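Local atomic coordinates of processed glycerol phosphate lipoteichoic acid synthase 2 (Bacillus subtilis, PDB entry 2W8D), a protein that belongs to the sulfatase family of the alkaline phosphatase clan and holds a magnesium ion in an alpha/beta domain. Residues Asn33-Leu39 with Phe189-Thr195; Gly131-Phe136 with Asn166-Lys170; Asp171-Lys176 with Gln233-Phe238; Met179-Glu183 with Asp241-Leu247. All coordinates share one frame; numbering follows the deposited sequence.

Contact 1 (Asn33-Leu39 with Phe189-Thr195); sequences NVIYVSL and FYTKFIT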
# COMPACT_ATOMS: atom_id res chain seq x y z
N ASN A 33 7.60 -10.70 -13.00
CA ASN A 33 7.11 -10.98 -11.69
C ASN A 33 6.70 -9.65 -11.00
O ASN A 33 7.11 -8.56 -11.42
CB ASN A 33 8.21 -11.65 -10.89
CG ASN A 33 8.71 -12.90 -11.54
OD1 ASN A 33 7.95 -13.83 -11.77
ND2 ASN A 33 10.00 -12.95 -11.83
N VAL A 34 5.86 -9.78 -9.97
CA VAL A 34 5.53 -8.66 -9.13
C VAL A 34 5.91 -9.10 -7.72
O VAL A 34 5.60 -10.22 -7.30
CB VAL A 34 3.99 -8.33 -9.18
CG1 VAL A 34 3.61 -7.18 -8.18
CG2 VAL A 34 3.53 -8.03 -10.61
N ILE A 35 6.57 -8.19 -6.99
CA ILE A 35 6.90 -8.39 -5.59
C ILE A 35 6.39 -7.15 -4.83
O ILE A 35 6.92 -6.05 -4.99
CB ILE A 35 8.45 -8.56 -5.40
CG1 ILE A 35 8.98 -9.83 -6.10
CG2 ILE A 35 8.83 -8.54 -3.93
CD1 ILE A 35 10.52 -9.91 -6.21
N TYR A 36 5.35 -7.30 -4.02
CA TYR A 36 4.90 -6.19 -3.22
C TYR A 36 5.60 -6.30 -1.88
O TYR A 36 5.77 -7.42 -1.36
CB TYR A 36 3.38 -6.24 -2.98
CG TYR A 36 2.51 -5.57 -3.99
CD1 TYR A 36 2.09 -6.23 -5.14
CD2 TYR A 36 2.04 -4.28 -3.77
CE1 TYR A 36 1.23 -5.62 -6.06
CE2 TYR A 36 1.18 -3.65 -4.69
CZ TYR A 36 0.79 -4.34 -5.84
OH TYR A 36 -0.04 -3.72 -6.74
N VAL A 37 5.96 -5.16 -1.30
CA VAL A 37 6.43 -5.08 0.09
C VAL A 37 5.65 -4.02 0.85
O VAL A 37 5.66 -2.85 0.49
CB VAL A 37 7.92 -4.70 0.20
CG1 VAL A 37 8.33 -4.73 1.66
CG2 VAL A 37 8.78 -5.66 -0.68
N SER A 38 4.97 -4.44 1.91
CA SER A 38 4.28 -3.55 2.80
C SER A 38 5.24 -3.13 3.91
O SER A 38 5.63 -3.95 4.73
CB SER A 38 3.06 -4.27 3.40
OG SER A 38 2.54 -3.59 4.53
N LEU A 39 5.59 -1.84 3.92
CA LEU A 39 6.53 -1.21 4.87
C LEU A 39 5.77 -0.70 6.07
O LEU A 39 5.19 0.40 6.03
CB LEU A 39 7.21 -0.04 4.19
CG LEU A 39 7.95 -0.37 2.90
CD1 LEU A 39 8.47 0.87 2.21
CD2 LEU A 39 9.11 -1.33 3.18
N PHE A 189 5.49 -14.93 -11.07
CA PHE A 189 4.81 -14.95 -9.78
C PHE A 189 4.43 -13.57 -9.30
O PHE A 189 5.09 -12.59 -9.63
CB PHE A 189 5.64 -15.69 -8.72
CG PHE A 189 6.98 -15.06 -8.46
CD1 PHE A 189 7.09 -13.82 -7.85
CD2 PHE A 189 8.14 -15.71 -8.82
CE1 PHE A 189 8.35 -13.24 -7.62
CE2 PHE A 189 9.39 -15.15 -8.58
CZ PHE A 189 9.49 -13.93 -7.99
N TYR A 190 3.36 -13.51 -8.50
CA TYR A 190 2.89 -12.28 -7.89
C TYR A 190 2.87 -12.50 -6.38
O TYR A 190 2.16 -13.39 -5.90
CB TYR A 190 1.48 -12.01 -8.41
CG TYR A 190 0.71 -10.87 -7.73
CD1 TYR A 190 0.13 -11.02 -6.47
CD2 TYR A 190 0.51 -9.68 -8.42
CE1 TYR A 190 -0.60 -9.97 -5.90
CE2 TYR A 190 -0.20 -8.66 -7.89
CZ TYR A 190 -0.73 -8.79 -6.64
OH TYR A 190 -1.43 -7.72 -6.20
N THR A 191 3.64 -11.71 -5.63
CA THR A 191 3.95 -12.00 -4.23
C THR A 191 3.86 -10.79 -3.34
O THR A 191 4.09 -9.67 -3.80
CB THR A 191 5.37 -12.58 -4.06
OG1 THR A 191 6.32 -11.73 -4.72
CG2 THR A 191 5.44 -13.94 -4.65
N LYS A 192 3.51 -11.03 -2.07
CA LYS A 192 3.35 -9.97 -1.08
C LYS A 192 4.20 -10.28 0.13
O LYS A 192 4.05 -11.35 0.73
CB LYS A 192 1.89 -9.84 -0.62
CG LYS A 192 0.90 -9.32 -1.67
CD LYS A 192 -0.48 -10.06 -1.57
CE LYS A 192 -1.04 -10.00 -0.17
NZ LYS A 192 -1.12 -8.57 0.30
N PHE A 193 5.06 -9.32 0.51
CA PHE A 193 5.83 -9.42 1.74
C PHE A 193 5.33 -8.43 2.79
O PHE A 193 5.42 -7.20 2.61
CB PHE A 193 7.31 -9.18 1.44
CG PHE A 193 7.97 -10.31 0.69
CD1 PHE A 193 8.76 -11.22 1.36
CD2 PHE A 193 7.78 -10.47 -0.68
CE1 PHE A 193 9.36 -12.28 0.67
CE2 PHE A 193 8.38 -11.48 -1.36
CZ PHE A 193 9.18 -12.40 -0.70
N ILE A 194 4.76 -8.95 3.87
CA ILE A 194 4.20 -8.07 4.91
C ILE A 194 5.17 -8.00 6.09
O ILE A 194 5.30 -8.96 6.86
CB ILE A 194 2.80 -8.53 5.40
CG1 ILE A 194 1.90 -9.00 4.23
CG2 ILE A 194 2.13 -7.41 6.32
CD1 ILE A 194 1.53 -7.92 3.20
N THR A 195 5.87 -6.87 6.21
CA THR A 195 6.85 -6.67 7.27
C THR A 195 6.12 -6.48 8.59
O THR A 195 4.95 -6.16 8.58
CB THR A 195 7.82 -5.47 6.99
OG1 THR A 195 7.11 -4.21 6.98
CG2 THR A 195 8.52 -5.69 5.66
O HOH W 1 -1.88 -5.31 -7.16
O HOH W 2 3.47 -4.06 7.16

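Contact 2 (Gly131-Phe136 with Asn166-Lys170); sequences GNTQTF and NYGMK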
# COMPACT_ATOMS: atom_id res chain seq x y z
N GLY A 131 5.55 -13.21 8.69
CA GLY A 131 6.13 -13.93 9.82
C GLY A 131 5.22 -14.01 11.02
O GLY A 131 5.68 -13.82 12.13
N ASN A 132 3.93 -14.29 10.81
CA ASN A 132 2.96 -14.37 11.90
C ASN A 132 1.89 -15.37 11.48
O ASN A 132 1.82 -15.72 10.31
CB ASN A 132 2.35 -12.99 12.20
CG ASN A 132 1.50 -12.97 13.51
OD1 ASN A 132 1.49 -13.92 14.28
ND2 ASN A 132 0.79 -11.88 13.74
N THR A 133 1.06 -15.83 12.41
CA THR A 133 0.06 -16.81 12.05
C THR A 133 -0.91 -16.27 10.99
O THR A 133 -1.19 -15.08 10.93
CB THR A 133 -0.66 -17.41 13.29
OG1 THR A 133 -1.63 -18.36 12.84
CG2 THR A 133 -1.37 -16.34 14.12
N GLN A 134 -1.35 -17.17 10.12
CA GLN A 134 -2.29 -16.89 9.04
C GLN A 134 -3.68 -16.43 9.50
O GLN A 134 -4.42 -15.85 8.72
CB GLN A 134 -2.45 -18.14 8.15
CG GLN A 134 -3.04 -19.38 8.85
CD GLN A 134 -3.09 -20.58 7.96
OE1 GLN A 134 -2.12 -21.33 7.83
NE2 GLN A 134 -4.24 -20.80 7.35
N THR A 135 -4.05 -16.68 10.76
CA THR A 135 -5.36 -16.25 11.24
C THR A 135 -5.40 -14.76 11.55
O THR A 135 -6.49 -14.19 11.63
CB THR A 135 -5.79 -16.99 12.48
OG1 THR A 135 -4.84 -16.74 13.51
CG2 THR A 135 -5.90 -18.50 12.20
N PHE A 136 -4.22 -14.13 11.70
CA PHE A 136 -4.16 -12.72 12.06
C PHE A 136 -4.85 -11.91 10.97
O PHE A 136 -4.66 -12.18 9.80
CB PHE A 136 -2.73 -12.22 12.34
CG PHE A 136 -2.66 -11.03 13.28
CD1 PHE A 136 -2.52 -11.22 14.67
CD2 PHE A 136 -2.75 -9.72 12.79
CE1 PHE A 136 -2.48 -10.12 15.55
CE2 PHE A 136 -2.71 -8.58 13.65
CZ PHE A 136 -2.57 -8.79 15.04
N ASN A 166 7.46 -9.08 18.80
CA ASN A 166 6.12 -8.96 19.39
C ASN A 166 5.04 -9.69 18.57
O ASN A 166 4.45 -10.66 19.05
CB ASN A 166 5.74 -7.49 19.62
CG ASN A 166 6.55 -6.85 20.75
OD1 ASN A 166 6.49 -7.30 21.91
ND2 ASN A 166 7.30 -5.79 20.41
N TYR A 167 4.81 -9.23 17.33
CA TYR A 167 3.83 -9.90 16.47
C TYR A 167 4.37 -11.12 15.73
O TYR A 167 3.60 -11.83 15.08
CB TYR A 167 3.16 -8.92 15.49
CG TYR A 167 2.34 -7.87 16.18
CD1 TYR A 167 2.96 -6.75 16.76
CD2 TYR A 167 0.95 -7.98 16.27
CE1 TYR A 167 2.23 -5.78 17.41
CE2 TYR A 167 0.19 -6.99 16.92
CZ TYR A 167 0.85 -5.89 17.48
OH TYR A 167 0.16 -4.90 18.13
N GLY A 168 5.68 -11.37 15.84
CA GLY A 168 6.30 -12.55 15.23
C GLY A 168 7.70 -12.29 14.73
O GLY A 168 8.54 -11.74 15.46
N MSE A 169 7.97 -12.72 13.50
CA MSE A 169 9.35 -12.65 12.97
C MSE A 169 9.82 -11.20 12.83
O MSE A 169 9.07 -10.34 12.38
CB MSE A 169 9.45 -13.31 11.60
CG MSE A 169 9.26 -14.79 11.58
SE MSE A 169 10.65 -15.83 12.49
CE MSE A 169 12.16 -15.48 11.27
N LYS A 170 11.07 -10.97 13.18
CA LYS A 170 11.77 -9.75 12.80
C LYS A 170 12.05 -9.74 11.28
O LYS A 170 12.32 -10.79 10.70
CB LYS A 170 13.09 -9.67 13.56
CG LYS A 170 12.92 -9.42 15.05
CD LYS A 170 14.25 -9.53 15.75
CE LYS A 170 14.14 -9.22 17.23
NZ LYS A 170 15.38 -9.73 17.91

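Contact 3 (Asp171-Lys176 with Gln233-Phe238); sequences DKPFFK and QSIEQF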
# COMPACT_ATOMS: atom_id res chain seq x y z
N ASP A 171 12.00 -8.57 10.66
CA ASP A 171 12.21 -8.41 9.23
C ASP A 171 13.53 -9.01 8.65
O ASP A 171 13.48 -9.67 7.64
CB ASP A 171 12.05 -6.94 8.83
CG ASP A 171 10.66 -6.39 9.13
OD1 ASP A 171 9.72 -7.18 9.44
OD2 ASP A 171 10.49 -5.15 9.06
N LYS A 172 14.69 -8.77 9.27
CA LYS A 172 15.96 -9.32 8.76
C LYS A 172 15.97 -10.84 8.54
O LYS A 172 16.21 -11.26 7.42
CB LYS A 172 17.20 -8.86 9.55
CG LYS A 172 17.63 -7.41 9.23
CD LYS A 172 18.90 -7.04 9.96
CE LYS A 172 19.16 -5.55 9.92
NZ LYS A 172 20.22 -5.16 10.93
N PRO A 173 15.67 -11.65 9.58
CA PRO A 173 15.55 -13.11 9.32
C PRO A 173 14.31 -13.51 8.51
O PRO A 173 14.34 -14.51 7.80
CB PRO A 173 15.50 -13.73 10.72
CG PRO A 173 15.09 -12.61 11.62
CD PRO A 173 15.61 -11.35 11.02
N PHE A 174 13.23 -12.73 8.60
CA PHE A 174 12.06 -13.01 7.79
C PHE A 174 12.44 -12.93 6.31
O PHE A 174 12.14 -13.83 5.55
CB PHE A 174 10.89 -12.08 8.15
CG PHE A 174 9.89 -11.92 7.07
CD1 PHE A 174 8.99 -12.92 6.78
CD2 PHE A 174 9.85 -10.75 6.32
CE1 PHE A 174 8.05 -12.76 5.77
CE2 PHE A 174 8.92 -10.58 5.31
CZ PHE A 174 8.02 -11.59 5.04
N PHE A 175 13.14 -11.87 5.91
CA PHE A 175 13.60 -11.77 4.52
C PHE A 175 14.64 -12.82 4.07
O PHE A 175 14.58 -13.27 2.93
CB PHE A 175 14.10 -10.37 4.19
CG PHE A 175 13.00 -9.38 3.96
CD1 PHE A 175 12.05 -9.59 2.96
CD2 PHE A 175 12.93 -8.20 4.72
CE1 PHE A 175 11.05 -8.66 2.74
CE2 PHE A 175 11.96 -7.28 4.50
CZ PHE A 175 11.00 -7.50 3.53
N LYS A 176 15.56 -13.21 4.95
CA LYS A 176 16.52 -14.25 4.62
C LYS A 176 15.84 -15.57 4.28
O LYS A 176 16.09 -16.16 3.23
CB LYS A 176 17.46 -14.50 5.80
CG LYS A 176 18.93 -14.14 5.57
CD LYS A 176 19.52 -14.83 4.34
CE LYS A 176 20.86 -14.16 4.02
NZ LYS A 176 20.68 -12.75 3.55
N GLN A 233 17.47 -1.24 6.61
CA GLN A 233 18.49 -2.28 6.41
C GLN A 233 17.93 -3.59 5.87
O GLN A 233 18.57 -4.24 5.06
CB GLN A 233 19.28 -2.50 7.70
CG GLN A 233 20.03 -1.23 8.15
CD GLN A 233 20.78 -1.37 9.47
OE1 GLN A 233 20.37 -2.11 10.37
NE2 GLN A 233 21.89 -0.66 9.59
N SER A 234 16.74 -3.96 6.32
CA SER A 234 16.05 -5.17 5.88
C SER A 234 15.71 -5.09 4.40
O SER A 234 15.80 -6.08 3.71
CB SER A 234 14.73 -5.36 6.65
OG SER A 234 14.91 -5.41 8.05
N ILE A 235 15.28 -3.93 3.92
CA ILE A 235 14.92 -3.77 2.51
C ILE A 235 16.19 -3.86 1.67
O ILE A 235 16.20 -4.55 0.63
CB ILE A 235 14.18 -2.44 2.22
CG1 ILE A 235 12.86 -2.36 2.99
CG2 ILE A 235 14.01 -2.23 0.69
CD1 ILE A 235 12.07 -3.67 2.98
N GLU A 236 17.23 -3.18 2.12
CA GLU A 236 18.58 -3.28 1.52
C GLU A 236 19.03 -4.74 1.36
O GLU A 236 19.39 -5.16 0.26
CB GLU A 236 19.63 -2.48 2.33
CG GLU A 236 21.09 -2.72 1.85
CD GLU A 236 22.15 -1.92 2.62
OE1 GLU A 236 21.92 -1.51 3.78
OE2 GLU A 236 23.25 -1.72 2.07
N GLN A 237 18.97 -5.51 2.44
CA GLN A 237 19.36 -6.94 2.36
C GLN A 237 18.46 -7.67 1.34
O GLN A 237 18.96 -8.32 0.44
CB GLN A 237 19.34 -7.61 3.74
CG GLN A 237 19.33 -9.13 3.73
CD GLN A 237 18.41 -9.72 4.80
OE1 GLN A 237 18.51 -9.36 5.97
NE2 GLN A 237 17.49 -10.63 4.39
N PHE A 238 17.16 -7.53 1.46
CA PHE A 238 16.22 -8.11 0.48
C PHE A 238 16.59 -7.80 -0.98
O PHE A 238 16.63 -8.70 -1.83
CB PHE A 238 14.80 -7.64 0.79
CG PHE A 238 13.72 -8.33 -0.00
CD1 PHE A 238 13.68 -9.73 -0.13
CD2 PHE A 238 12.68 -7.57 -0.54
CE1 PHE A 238 12.63 -10.37 -0.84
CE2 PHE A 238 11.60 -8.21 -1.25
CZ PHE A 238 11.58 -9.62 -1.39

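Contact 4 (Met179-Glu183 with Asp241-Leu247); sequences MPLLE and DLKKDGL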
# COMPACT_ATOMS: atom_id res chain seq x y z
N MSE A 179 13.79 -16.22 0.98
CA MSE A 179 14.49 -16.44 -0.30
C MSE A 179 14.25 -17.81 -0.95
O MSE A 179 13.68 -17.85 -2.05
CB MSE A 179 15.99 -16.09 -0.22
CG MSE A 179 16.28 -14.62 0.14
SE MSE A 179 15.05 -13.21 -0.57
CE MSE A 179 15.59 -13.22 -2.45
N PRO A 180 14.63 -18.92 -0.28
CA PRO A 180 14.39 -20.23 -0.94
C PRO A 180 12.91 -20.50 -1.20
O PRO A 180 12.55 -21.18 -2.15
CB PRO A 180 14.95 -21.27 0.05
CG PRO A 180 15.15 -20.52 1.34
CD PRO A 180 15.35 -19.07 0.99
N LEU A 181 12.04 -19.95 -0.37
CA LEU A 181 10.64 -20.13 -0.60
C LEU A 181 10.27 -19.37 -1.87
O LEU A 181 9.59 -19.90 -2.74
CB LEU A 181 9.84 -19.68 0.62
CG LEU A 181 10.24 -20.41 1.90
CD1 LEU A 181 9.59 -19.73 3.08
CD2 LEU A 181 9.90 -21.97 1.87
N LEU A 182 10.76 -18.16 -2.02
CA LEU A 182 10.43 -17.35 -3.19
C LEU A 182 11.01 -17.91 -4.48
O LEU A 182 10.36 -17.83 -5.53
CB LEU A 182 10.93 -15.93 -3.00
CG LEU A 182 10.66 -15.02 -4.18
CD1 LEU A 182 9.16 -14.68 -4.24
CD2 LEU A 182 11.52 -13.78 -4.05
N GLU A 183 12.22 -18.46 -4.40
CA GLU A 183 12.92 -19.02 -5.54
C GLU A 183 12.34 -20.38 -5.97
O GLU A 183 12.66 -20.89 -7.04
CB GLU A 183 14.42 -19.13 -5.22
CG GLU A 183 15.09 -17.76 -4.98
CD GLU A 183 16.37 -17.78 -4.09
OE1 GLU A 183 16.88 -18.85 -3.72
OE2 GLU A 183 16.87 -16.67 -3.76
N ASP A 241 19.85 -9.60 -2.03
CA ASP A 241 19.50 -11.00 -2.33
C ASP A 241 18.67 -11.17 -3.60
O ASP A 241 18.86 -12.13 -4.33
CB ASP A 241 18.84 -11.69 -1.13
CG ASP A 241 19.81 -11.93 0.03
OD1 ASP A 241 21.04 -11.83 -0.16
OD2 ASP A 241 19.34 -12.22 1.15
N LEU A 242 17.77 -10.24 -3.89
CA LEU A 242 17.04 -10.30 -5.17
C LEU A 242 17.97 -10.16 -6.40
O LEU A 242 17.62 -10.57 -7.52
CB LEU A 242 15.94 -9.25 -5.21
CG LEU A 242 14.71 -9.45 -4.31
CD1 LEU A 242 13.76 -8.30 -4.44
CD2 LEU A 242 14.01 -10.74 -4.67
N LYS A 243 19.13 -9.54 -6.19
CA LYS A 243 20.09 -9.32 -7.24
C LYS A 243 21.05 -10.48 -7.38
O LYS A 243 21.48 -10.77 -8.48
CB LYS A 243 20.85 -8.01 -7.03
CG LYS A 243 19.97 -6.76 -7.13
CD LYS A 243 20.68 -5.50 -6.58
CE LYS A 243 20.07 -4.22 -7.14
NZ LYS A 243 20.47 -2.98 -6.35
N LYS A 244 21.37 -11.17 -6.29
CA LYS A 244 22.15 -12.42 -6.39
C LYS A 244 21.38 -13.45 -7.21
O LYS A 244 21.92 -14.00 -8.16
CB LYS A 244 22.47 -13.06 -5.02
CG LYS A 244 22.96 -12.15 -3.91
CD LYS A 244 24.46 -11.86 -4.00
CE LYS A 244 24.77 -10.53 -3.29
NZ LYS A 244 26.18 -10.08 -3.54
N ASP A 245 20.11 -13.70 -6.86
CA ASP A 245 19.37 -14.80 -7.49
C ASP A 245 18.78 -14.47 -8.86
O ASP A 245 18.20 -15.34 -9.51
CB ASP A 245 18.34 -15.41 -6.54
CG ASP A 245 17.26 -14.42 -6.09
OD1 ASP A 245 16.72 -13.63 -6.91
OD2 ASP A 245 16.90 -14.44 -4.89
N GLY A 246 18.94 -13.23 -9.32
CA GLY A 246 18.50 -12.85 -10.67
C GLY A 246 17.04 -12.40 -10.80
O GLY A 246 16.56 -12.10 -11.89
N LEU A 247 16.33 -12.34 -9.69
CA LEU A 247 14.91 -11.96 -9.74
C LEU A 247 14.67 -10.45 -9.86
O LEU A 247 13.57 -10.02 -10.21
CB LEU A 247 14.13 -12.57 -8.57
CG LEU A 247 14.07 -14.11 -8.51
CD1 LEU A 247 13.41 -14.62 -7.24
CD2 LEU A 247 13.37 -14.68 -9.71

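Contact 1 (Asn33-Leu39 with Phe189-Thr195)
Asn33 lays its amide over one face of the Phe189 ring, the two planes 10° apart. Its OD1 also accepts the backbone N-H of Phe189 on a lone pair, with Asn33 OD1 and Phe189 N 2.8 Å apart, and Gln187 takes up ND2, so both ends of the amide are fixed. Phe189 can fold back under it because CG stands between its own backbone N and carbonyl carbon (chi1 61°), which also brings the ring edge to Ile35 CG1.

Beyond this corner the strands run parallel, their axes 4.6 Å apart at the closest. Evidence of tight pairing is the nearly straight bond from Tyr36 N to Thr191 O, 2.7 Å. Val34 O is gripped twice by Thr191: OG1 lies in the carbonyl plane on a lone pair, 3.1 Å from Val34 O, and the backbone N comes from above that plane. On the face carrying Ile35, Val37 and Phe193, Ile35 CG2 packs 3.9 Å from Phe193 CD2, and helix 171-183 covers this side.

The other face, with Tyr36, Tyr190, Lys192 and Ser38, is more polar and holds two waters, though it too is buried. The rings of Tyr36 and Tyr190 meet obliquely, planes at 54°, and one water joins their hydroxyls, 2.5 Å from Tyr36 OH. At the far end Thr195 OG1 reaches Ser38 O at 2.7 Å, while a second water bonds Ser38 OG; that side chain is about 6 Å from the magnesium ion. Val34 O and Ser38 O each accept two donors from one threonine, so side chains fix the pairing as well as backbone.

Contact 2 (Gly131-Phe136 with Asn166-Lys170)
Tyr167, the first residue of 166-170 to touch the other loop, receives Phe136 at its ring edge: Phe136 CZ lies near the plane of the tyrosine ring, 3.8 Å from Tyr167 CE2. The two ring planes are perpendicular, with centroids 5.8 Å apart, yet the approach to the Phe136 ring is oblique. A type I beta turn from Thr133 to Phe136 carries the phenylalanine to this place, and CG trans to the backbone N (chi1 -154°) sends its ring across to the tyrosine. On the Asn132 side, the side-chain OD1 turns back to its own loop and accepts Thr133 N at 2.7 Å, the donor lying well above the amide plane.

Gly168 follows with backbone angles that suit glycine alone, since a CB would collide with the carbonyl oxygen of Tyr167. Having none, it also lets Gly131 O approach closely, giving a CA-H...O contact of 3.4 Å from Gly168 CA to Gly131 O.

Met169, a selenomethionine in this model, supplies the polar link. Its N-H meets Gly131 O in the carbonyl plane on a lone pair, nearly straight at 170°, with Met169 N and Gly131 O 2.9 Å apart. Its CG rests 3.7 Å from Gly131 CA; past that the chain bends away toward Tyr157 and Phe174.

Lys170 then takes the N-cap position, its amine salt-bridged to Asp208. The contact thus ties the loop that leaves strand 125-130, ahead of helix 139-145, to the loop that enters helix 171-183, and His199 stacks on the Tyr167 ring beside them.

Contact 3 (Asp171-Lys176 with Gln233-Phe238)
Phe175 is a knob set into the hole formed by Ser234, Ile235, Gln237 and Phe238. Its ring makes an offset stack with Phe238, planes at 25° and centroids 4.5 Å apart, and Phe175 CD1 lies over the partner's face, 3.5 Å from Phe238 CD1. The same face of Phe175 also receives Phe238 CB; Phe174 CE2 lies over the opposite face, so the ring is held on both sides. Phe175 CE2 also meets Ile235 CD1 at 3.9 Å.

Polar links flank this core. The extended chain of Lys172 brings NZ to Gln233 OE1 at 3.1 Å, from above the amide plane. Gln237 NE2 gives a weak bond to Lys172 O, 3.3 Å.

In the next shell, Ser234 OG is tied back to Tyr230 O in its own helix, and Asp171 OD1 takes the N-H of Leu196, anchoring the start of helix 171-183.

The helix axes approach to 9.0 Å and run nearly parallel, crossing at -15°. Both helices lie against the central sheet, where Ile235 and Phe238 rest on Val37 of strand 33-39 and Phe175 on Thr195.

Contact 4 (Met179-Glu183 with Asp241-Leu247)
Met179, modelled as selenomethionine, points its CB at the segment 241-247, and from there its chain curls along the neighbouring helix. CG passes the Asp241 carboxylate, 4.0 Å from Asp241 OD2. The selenium atom comes next, lying 4.1 Å from Asp241 CB, with the Phe238 ring also against it. Bends at chi2 and chi3 (-73°) then bring the methyl CE to Leu242 and Asp245. There CE meets Leu242 CD2 at 3.7 Å, crossing that leucine at about a right angle, and sits close, 3.0 Å, to Asp245 OD2, which marks a tight spot.

Leu182 continues this apolar seam one turn on. Its CD2 branch packs 3.8 Å from Leu247 CD1, the two side chains sliding past each other in opposite directions, and also touches Leu242 CD2.

The partner segment is the C-terminal end of helix 219-244, finished by an Asx turn: Asp245 OD1 accepts the backbone N-H of Leu247, 3.1 Å away, nearly along its C-O axis. Gly246, at phi 87°, provides the positive-phi step that leaves the helix and swings Leu247 back toward Leu182. Here the two helix ends meet beside the sheet of the alpha/beta fold, with Leu182 and Leu247 both reaching Phe189 of strand 189-194.

Toward the surface, Glu183 OE2 and Asp245 OD2 are only 2.5 Å apart, their carboxylate planes 77° apart. A separation this short suggests that one of the acids probably carries a proton. Asp241, by contrast, directs OD2 away to Lys176, with which it forms a salt bridge.

Overall arrangement
Contact 1 is the core of the set, all its residues buried in the central sheet; contacts 2, 3 and 4 are partly buried. Contacts 3 and 4 join the same two helices, 171-183 and 219-244, at successive levels, the salt bridge Lys176-Asp241 linking one to the other. Both press on contact 1: Phe175 and Phe238 on Phe193, and Leu182 on Phe189 and Thr191. Contact 2 meets contact 3 where Phe174 packs on Met169 and Gly131, but stays about 5 Å from contact 1 at the nearest atoms. Chemistry follows place: backbone ladder in the sheet, aromatic packing between helices, acids at the helix ends, and one backbone bond between the loops.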